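Local atomic coordinates of acetyl-CoA acetyltransferase (Elizabethkingia anophelis NUHP1, PDB entry 6BN2), a protein that probably catalyses the reversible condensation of two acetyl-CoA molecules into acetoacetyl-CoA and free CoA, the reaction of a biosynthetic-type thiolase. Residues V265-S268 against K269-E273; I49-P53 against A54-D58; V367-I370 against N371-Q375; Q76-G80 against A81-N85. One frame throughout, in Å; residues are numbered along the deposited sequence.

The chain meets these contacts in the order 2, 4, 1, 3. All four are local and in series, so none nests in or crosses another. Interaction 2 (49-58) closes tight turns between helix 34-48 and strand 59-62; interaction 4 (76-85) closes the turn that ends helix 73-80. Far along the chain, interaction 1 (265-273) turns the chain from strand 258-268 into the short helix 269-274, and interaction 3 (367-375) is a closing stretch of helix 358-375. Interaction 2 is the hub: Glu55 pairs with Lys271 of interaction 1, and Pro53 and Ile56 pack on Leu83 of interaction 4. Interaction 3 stands apart, on the helix that touches strands 12-24, 320-323 and 391-399.

Interaction 1: V265-S268 against K269-E273; sequences VLMS and KEKME
Ser268 holds the start of helix 269-274 with both of its oxygens. Its OG lies between its own backbone N and carbonyl carbon (chi1 68°), which turns it back over the first turn, where it takes the N-H of Lys271 as an N-cap (OG to Lys271 N 3.1 Å). Its carbonyl O receives Met272 N at 3.0 Å, a nearly straight bond of 171° at the hydrogen. The grip is close-packed: Lys271 CB rests 3.3 Å from Ser268 OG. A second partner of that hydroxyl, Glu116, ties the cap to the start of the neighbouring strand 117-125.

Beside the cap, the Met267 side chain runs extended past the helix and lays its sulfur along it, SD 3.8 Å from Met272 CA and 3.9 Å from Lys271 CG. This is the buried side of the turn. The far side is looser and faces solvent: Lys269 and Glu273, one turn apart, meet there in a salt bridge, NZ to OE2 3.3 Å, and the extended Glu270 side chain leads away. Lys271 also leaves the contact, bent at chi2 and chi3 toward a salt bridge with Glu55.

The axes of 265-268 and 269-273 stand at 105°. Met267 packs on Ala117 of strand 117-125, Met272 on Phe13 of strand 12-24, so the turn sits between these two strands, with Val110 of helix 98-111 against Ser268.

Interaction 2: I49-P53 against A54-D58; sequences INLNP and AEIQD
One face of the Asn52 carboxamide is used by the backbone N-H of Ala54, which sits 57° out of the amide plane with OD1 3.0 Å from Ala54 N; the Ala54 methyl CB lies close by, 3.6 Å from the same OD1. The peptide carbonyl of Asn52 is likewise approached from above its plane, by Glu55 N at 2.9 Å from Asn52 O. The same backbone turn puts Glu55 CB 3.4 Å from Asn52 O, while a sharp bend at chi2 (-79°) turns the carboxylate aside, to a salt bridge with Lys271. On the next carbonyl, Pro53 O accepts Ile56 N at 3.1 Å, and a water bound firmly by Ile56 O also reaches Pro53 O, though weakly. Beneath these turns the aliphatic groups close up: Leu51 CD2 touches Ile56 CD1 at 3.7 Å, and the Leu51 side chain runs at about a right angle to that of Glu55. Both Leu51 and Ile56 also pack on Leu46 of helix 34-48. An Asx turn leading into two overlapping i to i+3 turns, a short 3-10 element, thus carries the chain on from that helix toward strand 59-62, within a beta-alpha-beta crossover of the thiolase fold.

Interaction 3: V367-I370 against N371-Q375; sequences VTLI and NVLKQ
Thr368 and Val372, one turn apart, are joined first by backbone: Val372 N donates to Thr368 O at 2.8 Å, nearly along the C=O axis. Leu373 N to Leu369 O repeats the bond at 2.9 Å and Lys374 N to Ile370 O at 3.2 Å, whereas Asn371 N to Val367 O is weak at 3.4 Å.

Carbon contacts follow the same spacing. Val372 has CG2 beside its backbone N, a setting that puts this methyl 3.4 Å from Thr368 O and near Thr368 CG2. Leu373 CG lies 3.3 Å from Leu369 O and 4.3 Å from Leu369 CD1. Ile370 and Lys374 run side by side in one direction, the lysine's CE 4.1 Å from Ile370 CG2.

The polar ends have partners beyond this stretch. Thr368 OG1 bonds to Glu205 in a loop and to Arg364 of its own helix, and Lys374 NZ to Asn399 and the carbonyl of Leu280.

Chemically, then, the contact is a buried run of alpha-helix whose polar backbone is largely satisfied internally. Its aliphatic surface is offered to Ile397 of strand 391-399, Phe320 of strand 320-323 and Ile14 of strand 12-24, so dispersion contacts bind helix to sheet while Lys374 adds a polar tie to strand 391-399 through Asn399.

Interaction 4: Q76-G80 against A81-N85; sequences QAALG and AGLPN
Leu79 reaches the Leu83 carbonyl through its own torsions and those of Gly82. Gly82 has a positive phi of 93°, a region open to glycine because it has no CB, and this swings the chain back over the last turn of helix 73-80. Leu79 sets CG beside its backbone N (chi1 -64°); with CD1 extended (chi2 180°), the other branch, CD2, is turned to 3.5 Å from Leu83 O and alongside the Pro84 carbonyl.

Two backbone bonds fasten the reversal. Leu83 N donates to Ala78 O at 3.1 Å, and Gly82 N to Leu79 O at 3.0 Å, the latter donor well above the carbonyl plane. Before them, Ala81 N still makes the helical bond to Ala77 O. Leu79 O has a second partner, a water that bonds at 2.8 Å to it and at 2.7 Å to Leu83 O, bridging helix and loop.

Inside the turn the Leu83 side chain folds back on the helix: CB lies 3.4 Å from Ala78 O, and CD1 meets Ala78 CB at 3.9 Å. Leu83 then continues onto Ile42 and Leu46 of helix 34-48, and Tyr159 of the second subunit packs against Leu79. The paired bonds, the glycine at positive phi and the apolar contact from Leu83 back to Ala78 together make a Schellman motif, here turning helix 73-80 toward strand 89-93.

Interaction 1: V265-S268 against K269-E273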
loop_
_atom_site.group_PDB
_atom_site.type_symbol
_atom_site.label_atom_id
_atom_site.label_comp_id
_atom_site.label_asym_id
_atom_site.label_seq_id
_atom_site.Cartn_x
_atom_site.Cartn_y
_atom_site.Cartn_z
ATOM N N VAL A 265 10.538 -11.140 10.152
ATOM C CA VAL A 265 10.629 -12.207 9.165
ATOM C C VAL A 265 9.652 -13.297 9.571
ATOM O O VAL A 265 9.690 -13.772 10.711
ATOM C CB VAL A 265 12.053 -12.772 9.044
ATOM C CG1 VAL A 265 12.036 -13.933 8.046
ATOM C CG2 VAL A 265 13.055 -11.684 8.582
ATOM N N LEU A 266 8.766 -13.666 8.642
ATOM C CA LEU A 266 7.776 -14.720 8.810
ATOM C C LEU A 266 8.175 -15.946 8.000
ATOM O O LEU A 266 8.693 -15.815 6.885
ATOM C CB LEU A 266 6.405 -14.238 8.334
ATOM C CG LEU A 266 5.401 -13.661 9.329
ATOM C CD1 LEU A 266 6.027 -12.685 10.262
ATOM C CD2 LEU A 266 4.248 -13.027 8.556
ATOM N N MET A 267 7.892 -17.135 8.528
ATOM C CA MET A 267 8.224 -18.359 7.814
ATOM C C MET A 267 7.174 -19.423 8.064
ATOM O O MET A 267 6.536 -19.460 9.120
ATOM C CB MET A 267 9.573 -18.952 8.244
ATOM C CG MET A 267 10.766 -18.260 7.654
ATOM S SD MET A 267 12.295 -19.042 8.139
ATOM C CE MET A 267 13.442 -17.831 7.453
ATOM N N SER A 268 7.050 -20.321 7.091
ATOM C CA SER A 268 6.347 -21.575 7.309
ATOM C C SER A 268 7.142 -22.483 8.246
ATOM O O SER A 268 8.353 -22.323 8.447
ATOM C CB SER A 268 6.120 -22.298 5.986
ATOM O OG SER A 268 7.361 -22.743 5.452
ATOM N N LYS A 269 6.438 -23.466 8.810
ATOM C CA LYS A 269 7.093 -24.478 9.638
ATOM C C LYS A 269 8.171 -25.210 8.856
ATOM O O LYS A 269 9.295 -25.407 9.340
ATOM C CB LYS A 269 6.046 -25.460 10.163
ATOM C CG LYS A 269 6.617 -26.604 11.015
ATOM C CD LYS A 269 5.491 -27.346 11.724
ATOM C CE LYS A 269 6.011 -28.539 12.510
ATOM N NZ LYS A 269 6.465 -29.621 11.600
ATOM N N GLU A 270 7.844 -25.629 7.630
ATOM C CA GLU A 270 8.786 -26.407 6.841
ATOM C C GLU A 270 10.052 -25.608 6.563
ATOM O O GLU A 270 11.165 -26.128 6.687
ATOM C CB GLU A 270 8.111 -26.853 5.545
ATOM C CG GLU A 270 8.971 -27.676 4.627
ATOM C CD GLU A 270 8.247 -28.029 3.339
ATOM O OE1 GLU A 270 7.010 -27.853 3.286
ATOM O OE2 GLU A 270 8.915 -28.469 2.382
ATOM N N LYS A 271 9.902 -24.321 6.231
ATOM C CA LYS A 271 11.072 -23.508 5.910
ATOM C C LYS A 271 11.928 -23.242 7.146
ATOM O O LYS A 271 13.157 -23.375 7.089
ATOM C CB LYS A 271 10.625 -22.198 5.250
ATOM C CG LYS A 271 11.742 -21.194 4.960
ATOM C CD LYS A 271 12.858 -21.721 4.057
ATOM C CE LYS A 271 12.420 -21.988 2.623
ATOM N NZ LYS A 271 13.607 -22.211 1.722
ATOM N N MET A 272 11.314 -22.873 8.274
ATOM C CA MET A 272 12.154 -22.589 9.439
ATOM C C MET A 272 12.863 -23.845 9.932
ATOM O O MET A 272 14.023 -23.770 10.348
ATOM C CB MET A 272 11.339 -21.938 10.564
ATOM C CG MET A 272 10.487 -22.869 11.368
ATOM S SD MET A 272 9.485 -21.959 12.574
ATOM C CE MET A 272 8.710 -23.374 13.378
ATOM N N GLU A 273 12.227 -25.013 9.825
ATOM C CA GLU A 273 12.892 -26.232 10.269
ATOM C C GLU A 273 14.014 -26.629 9.316
ATOM O O GLU A 273 15.066 -27.108 9.759
ATOM C CB GLU A 273 11.873 -27.364 10.437
ATOM C CG GLU A 273 10.973 -27.136 11.637
ATOM C CD GLU A 273 9.937 -28.222 11.845
ATOM O OE1 GLU A 273 9.881 -29.166 11.036
ATOM O OE2 GLU A 273 9.176 -28.125 12.829
#

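Interaction 2: I49-P53 against A54-D58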
loop_
_atom_site.group_PDB
_atom_site.type_symbol
_atom_site.label_atom_id
_atom_site.label_comp_id
_atom_site.label_asym_id
_atom_site.label_seq_id
_atom_site.Cartn_x
_atom_site.Cartn_y
_atom_site.Cartn_z
ATOM N N ILE A 49 19.171 -13.628 12.595
ATOM C CA ILE A 49 19.104 -15.058 12.347
ATOM C C ILE A 49 20.083 -15.498 11.263
ATOM O O ILE A 49 19.993 -16.628 10.776
ATOM C CB ILE A 49 17.667 -15.486 12.000
ATOM C CG1 ILE A 49 17.092 -14.592 10.894
ATOM C CG2 ILE A 49 16.783 -15.377 13.241
ATOM C CD1 ILE A 49 15.762 -15.077 10.334
ATOM N N ASN A 50 21.019 -14.619 10.883
ATOM C CA ASN A 50 22.027 -14.912 9.861
ATOM C C ASN A 50 21.384 -15.481 8.600
ATOM O O ASN A 50 21.872 -16.440 8.005
ATOM C CB ASN A 50 23.097 -15.865 10.402
ATOM C CG ASN A 50 24.352 -15.878 9.546
ATOM O OD1 ASN A 50 24.671 -14.894 8.876
ATOM N ND2 ASN A 50 25.065 -16.996 9.561
ATOM N N LEU A 51 20.276 -14.874 8.178
ATOM C CA LEU A 51 19.499 -15.435 7.079
ATOM C C LEU A 51 20.073 -15.011 5.734
ATOM O O LEU A 51 20.324 -13.824 5.501
ATOM C CB LEU A 51 18.032 -14.996 7.175
ATOM C CG LEU A 51 17.106 -15.629 6.129
ATOM C CD1 LEU A 51 17.012 -17.143 6.291
ATOM C CD2 LEU A 51 15.720 -15.002 6.218
ATOM N N ASN A 52 20.276 -15.985 4.853
ATOM C CA ASN A 52 20.624 -15.707 3.461
ATOM C C ASN A 52 19.537 -14.815 2.868
ATOM O O ASN A 52 18.375 -15.239 2.812
ATOM C CB ASN A 52 20.735 -17.029 2.696
ATOM C CG ASN A 52 21.029 -16.845 1.213
ATOM O OD1 ASN A 52 21.098 -15.730 0.701
ATOM N ND2 ASN A 52 21.213 -17.959 0.516
ATOM N N PRO A 53 19.855 -13.587 2.437
ATOM C CA PRO A 53 18.796 -12.688 1.947
ATOM C C PRO A 53 17.988 -13.268 0.798
ATOM O O PRO A 53 16.813 -12.898 0.627
ATOM C CB PRO A 53 19.580 -11.439 1.522
ATOM C CG PRO A 53 20.808 -11.464 2.396
ATOM C CD PRO A 53 21.164 -12.916 2.515
ATOM N N ALA A 54 18.573 -14.175 0.010
ATOM C CA ALA A 54 17.835 -14.725 -1.120
ATOM C C ALA A 54 16.721 -15.675 -0.695
ATOM O O ALA A 54 15.925 -16.093 -1.547
ATOM C CB ALA A 54 18.788 -15.436 -2.086
ATOM N N GLU A 55 16.629 -16.026 0.593
ATOM C CA GLU A 55 15.492 -16.826 1.030
ATOM C C GLU A 55 14.199 -16.017 1.084
ATOM O O GLU A 55 13.110 -16.615 1.095
ATOM C CB GLU A 55 15.765 -17.418 2.409
ATOM C CG GLU A 55 16.889 -18.464 2.448
ATOM C CD GLU A 55 16.460 -19.837 1.950
ATOM O OE1 GLU A 55 15.270 -20.014 1.611
ATOM O OE2 GLU A 55 17.314 -20.753 1.921
ATOM N N ILE A 56 14.293 -14.686 1.135
ATOM C CA ILE A 56 13.110 -13.829 1.278
ATOM C C ILE A 56 12.380 -13.737 -0.057
ATOM O O ILE A 56 12.973 -13.358 -1.072
ATOM C CB ILE A 56 13.509 -12.433 1.782
ATOM C CG1 ILE A 56 14.112 -12.523 3.184
ATOM C CG2 ILE A 56 12.293 -11.493 1.777
ATOM C CD1 ILE A 56 13.215 -13.266 4.194
ATOM N N GLN A 57 11.080 -14.061 -0.063
ATOM C CA GLN A 57 10.340 -14.129 -1.329
ATOM C C GLN A 57 9.465 -12.916 -1.600
ATOM O O GLN A 57 8.951 -12.775 -2.725
ATOM C CB GLN A 57 9.476 -15.392 -1.363
ATOM C CG GLN A 57 10.331 -16.653 -1.456
ATOM C CD GLN A 57 9.496 -17.906 -1.281
ATOM O OE1 GLN A 57 9.349 -18.417 -0.170
ATOM N NE2 GLN A 57 8.920 -18.393 -2.381
ATOM N N ASP A 58 9.281 -12.042 -0.615
ATOM C CA ASP A 58 8.470 -10.841 -0.769
ATOM C C ASP A 58 8.777 -9.958 0.430
ATOM O O ASP A 58 9.305 -10.422 1.447
ATOM C CB ASP A 58 6.965 -11.167 -0.846
ATOM C CG ASP A 58 6.187 -10.205 -1.756
ATOM O OD1 ASP A 58 6.606 -9.037 -1.925
ATOM O OD2 ASP A 58 5.125 -10.627 -2.273
HETATM O O HOH W 1 15.262 -12.556 -2.272
#

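Interaction 3: V367-I370 against N371-Q375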
loop_
_atom_site.group_PDB
_atom_site.type_symbol
_atom_site.label_atom_id
_atom_site.label_comp_id
_atom_site.label_asym_id
_atom_site.label_seq_id
_atom_site.Cartn_x
_atom_site.Cartn_y
_atom_site.Cartn_z
ATOM N N VAL A 367 6.688 -6.330 17.570
ATOM C CA VAL A 367 8.073 -6.547 18.000
ATOM C C VAL A 367 8.167 -6.432 19.517
ATOM O O VAL A 367 8.724 -7.306 20.200
ATOM C CB VAL A 367 9.010 -5.540 17.306
ATOM C CG1 VAL A 367 10.461 -5.712 17.803
ATOM C CG2 VAL A 367 8.950 -5.699 15.775
ATOM N N THR A 368 7.587 -5.363 20.067
ATOM C CA THR A 368 7.641 -5.163 21.510
ATOM C C THR A 368 6.875 -6.253 22.252
ATOM O O THR A 368 7.363 -6.772 23.262
ATOM C CB THR A 368 7.100 -3.776 21.853
ATOM O OG1 THR A 368 7.946 -2.798 21.239
ATOM C CG2 THR A 368 7.072 -3.547 23.367
ATOM N N LEU A 369 5.684 -6.613 21.760
ATOM C CA LEU A 369 4.880 -7.661 22.400
ATOM C C LEU A 369 5.640 -8.981 22.484
ATOM O O LEU A 369 5.594 -9.661 23.514
ATOM C CB LEU A 369 3.572 -7.847 21.628
ATOM C CG LEU A 369 2.664 -8.952 22.173
ATOM C CD1 LEU A 369 2.166 -8.590 23.574
ATOM C CD2 LEU A 369 1.474 -9.145 21.238
ATOM N N ILE A 370 6.330 -9.373 21.406
ATOM C CA ILE A 370 7.115 -10.615 21.439
ATOM C C ILE A 370 8.053 -10.614 22.634
ATOM O O ILE A 370 8.184 -11.610 23.362
ATOM C CB ILE A 370 7.894 -10.790 20.122
ATOM C CG1 ILE A 370 6.915 -11.135 19.004
ATOM C CG2 ILE A 370 9.002 -11.860 20.277
ATOM C CD1 ILE A 370 7.494 -10.939 17.597
ATOM N N ASN A 371 8.733 -9.494 22.844
ATOM C CA ASN A 371 9.702 -9.437 23.922
ATOM C C ASN A 371 9.042 -9.302 25.283
ATOM O O ASN A 371 9.543 -9.866 26.251
ATOM C CB ASN A 371 10.689 -8.310 23.628
ATOM C CG ASN A 371 11.594 -8.683 22.481
ATOM O OD1 ASN A 371 11.366 -8.298 21.312
ATOM N ND2 ASN A 371 12.573 -9.510 22.781
ATOM N N VAL A 372 7.915 -8.593 25.377
ATOM C CA VAL A 372 7.153 -8.573 26.627
ATOM C C VAL A 372 6.777 -9.991 27.048
ATOM O O VAL A 372 6.919 -10.371 28.220
ATOM C CB VAL A 372 5.902 -7.687 26.486
ATOM C CG1 VAL A 372 4.909 -7.999 27.615
ATOM C CG2 VAL A 372 6.266 -6.196 26.472
ATOM N N LEU A 373 6.290 -10.800 26.097
ATOM C CA LEU A 373 5.914 -12.170 26.450
ATOM C C LEU A 373 7.113 -12.972 26.958
ATOM O O LEU A 373 6.998 -13.714 27.937
ATOM C CB LEU A 373 5.261 -12.871 25.256
ATOM C CG LEU A 373 3.946 -12.277 24.768
ATOM C CD1 LEU A 373 3.525 -13.048 23.508
ATOM C CD2 LEU A 373 2.860 -12.357 25.852
ATOM N N LYS A 374 8.272 -12.837 26.314
ATOM C CA LYS A 374 9.441 -13.590 26.763
ATOM C C LYS A 374 9.935 -13.088 28.113
ATOM O O LYS A 374 10.309 -13.892 28.977
ATOM C CB LYS A 374 10.543 -13.513 25.706
ATOM C CG LYS A 374 10.157 -14.275 24.442
ATOM C CD LYS A 374 11.240 -14.244 23.377
ATOM C CE LYS A 374 10.767 -15.018 22.156
ATOM N NZ LYS A 374 10.410 -16.421 22.527
ATOM N N GLN A 375 9.915 -11.765 28.319
ATOM C CA GLN A 375 10.374 -11.187 29.583
ATOM C C GLN A 375 9.527 -11.644 30.757
ATOM O O GLN A 375 10.013 -11.698 31.897
ATOM C CB GLN A 375 10.358 -9.660 29.484
ATOM C CG GLN A 375 11.467 -9.132 28.563
ATOM C CD GLN A 375 11.173 -7.765 27.979
ATOM O OE1 GLN A 375 10.239 -7.081 28.392
ATOM N NE2 GLN A 375 11.971 -7.368 26.991
#

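Interaction 4: Q76-G80 against A81-N85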
loop_
_atom_site.group_PDB
_atom_site.type_symbol
_atom_site.label_atom_id
_atom_site.label_comp_id
_atom_site.label_asym_id
_atom_site.label_seq_id
_atom_site.Cartn_x
_atom_site.Cartn_y
_atom_site.Cartn_z
ATOM N N GLN A 76 13.148 0.412 -2.338
ATOM C CA GLN A 76 14.307 1.129 -1.811
ATOM C C GLN A 76 14.728 0.577 -0.459
ATOM O O GLN A 76 15.929 0.410 -0.189
ATOM C CB GLN A 76 13.991 2.619 -1.689
ATOM C CG GLN A 76 13.751 3.319 -3.028
ATOM C CD GLN A 76 13.457 4.769 -2.795
ATOM O OE1 GLN A 76 14.325 5.516 -2.325
ATOM N NE2 GLN A 76 12.213 5.186 -3.078
ATOM N N ALA A 77 13.758 0.289 0.410
ATOM C CA ALA A 77 14.095 -0.296 1.703
ATOM C C ALA A 77 14.718 -1.680 1.541
ATOM O O ALA A 77 15.710 -2.010 2.208
ATOM C CB ALA A 77 12.846 -0.355 2.597
ATOM N N ALA A 78 14.122 -2.524 0.698
ATOM C CA ALA A 78 14.628 -3.887 0.534
ATOM C C ALA A 78 16.039 -3.895 -0.041
ATOM O O ALA A 78 16.917 -4.599 0.467
ATOM C CB ALA A 78 13.688 -4.698 -0.369
ATOM N N LEU A 79 16.267 -3.155 -1.135
ATOM C CA LEU A 79 17.599 -3.139 -1.731
ATOM C C LEU A 79 18.617 -2.513 -0.781
ATOM O O LEU A 79 19.764 -2.976 -0.691
ATOM C CB LEU A 79 17.579 -2.396 -3.072
ATOM C CG LEU A 79 16.735 -3.059 -4.157
ATOM C CD1 LEU A 79 16.783 -2.221 -5.441
ATOM C CD2 LEU A 79 17.210 -4.493 -4.434
ATOM N N GLY A 80 18.200 -1.481 -0.033
ATOM C CA GLY A 80 19.104 -0.873 0.933
ATOM C C GLY A 80 19.503 -1.817 2.053
ATOM O O GLY A 80 20.593 -1.679 2.633
ATOM N N ALA A 81 18.636 -2.777 2.379
ATOM C CA ALA A 81 18.907 -3.786 3.399
ATOM C C ALA A 81 19.808 -4.906 2.902
ATOM O O ALA A 81 20.201 -5.765 3.702
ATOM C CB ALA A 81 17.591 -4.388 3.903
ATOM N N GLY A 82 20.126 -4.930 1.611
ATOM C CA GLY A 82 20.928 -5.987 1.048
ATOM C C GLY A 82 20.153 -7.147 0.469
ATOM O O GLY A 82 20.771 -8.166 0.126
ATOM N N LEU A 83 18.825 -7.048 0.386
ATOM C CA LEU A 83 18.075 -8.063 -0.342
ATOM C C LEU A 83 18.397 -7.946 -1.828
ATOM O O LEU A 83 18.665 -6.846 -2.323
ATOM C CB LEU A 83 16.577 -7.904 -0.114
ATOM C CG LEU A 83 16.149 -8.278 1.318
ATOM C CD1 LEU A 83 14.733 -7.838 1.631
ATOM C CD2 LEU A 83 16.249 -9.787 1.486
ATOM N N PRO A 84 18.396 -9.058 -2.557
ATOM C CA PRO A 84 18.763 -9.002 -3.978
ATOM C C PRO A 84 17.667 -8.365 -4.824
ATOM O O PRO A 84 16.516 -8.244 -4.409
ATOM C CB PRO A 84 18.963 -10.475 -4.351
ATOM C CG PRO A 84 18.096 -11.221 -3.407
ATOM C CD PRO A 84 18.210 -10.443 -2.092
ATOM N N ASN A 85 18.057 -7.977 -6.047
ATOM C CA ASN A 85 17.105 -7.360 -6.973
ATOM C C ASN A 85 16.097 -8.359 -7.522
ATOM O O ASN A 85 15.241 -7.973 -8.333
ATOM C CB ASN A 85 17.872 -6.646 -8.105
ATOM C CG ASN A 85 18.696 -7.586 -8.985
ATOM O OD1 ASN A 85 18.409 -8.775 -9.117
ATOM N ND2 ASN A 85 19.722 -7.032 -9.621
HETATM O O HOH W 2 20.641 -5.000 -2.420
#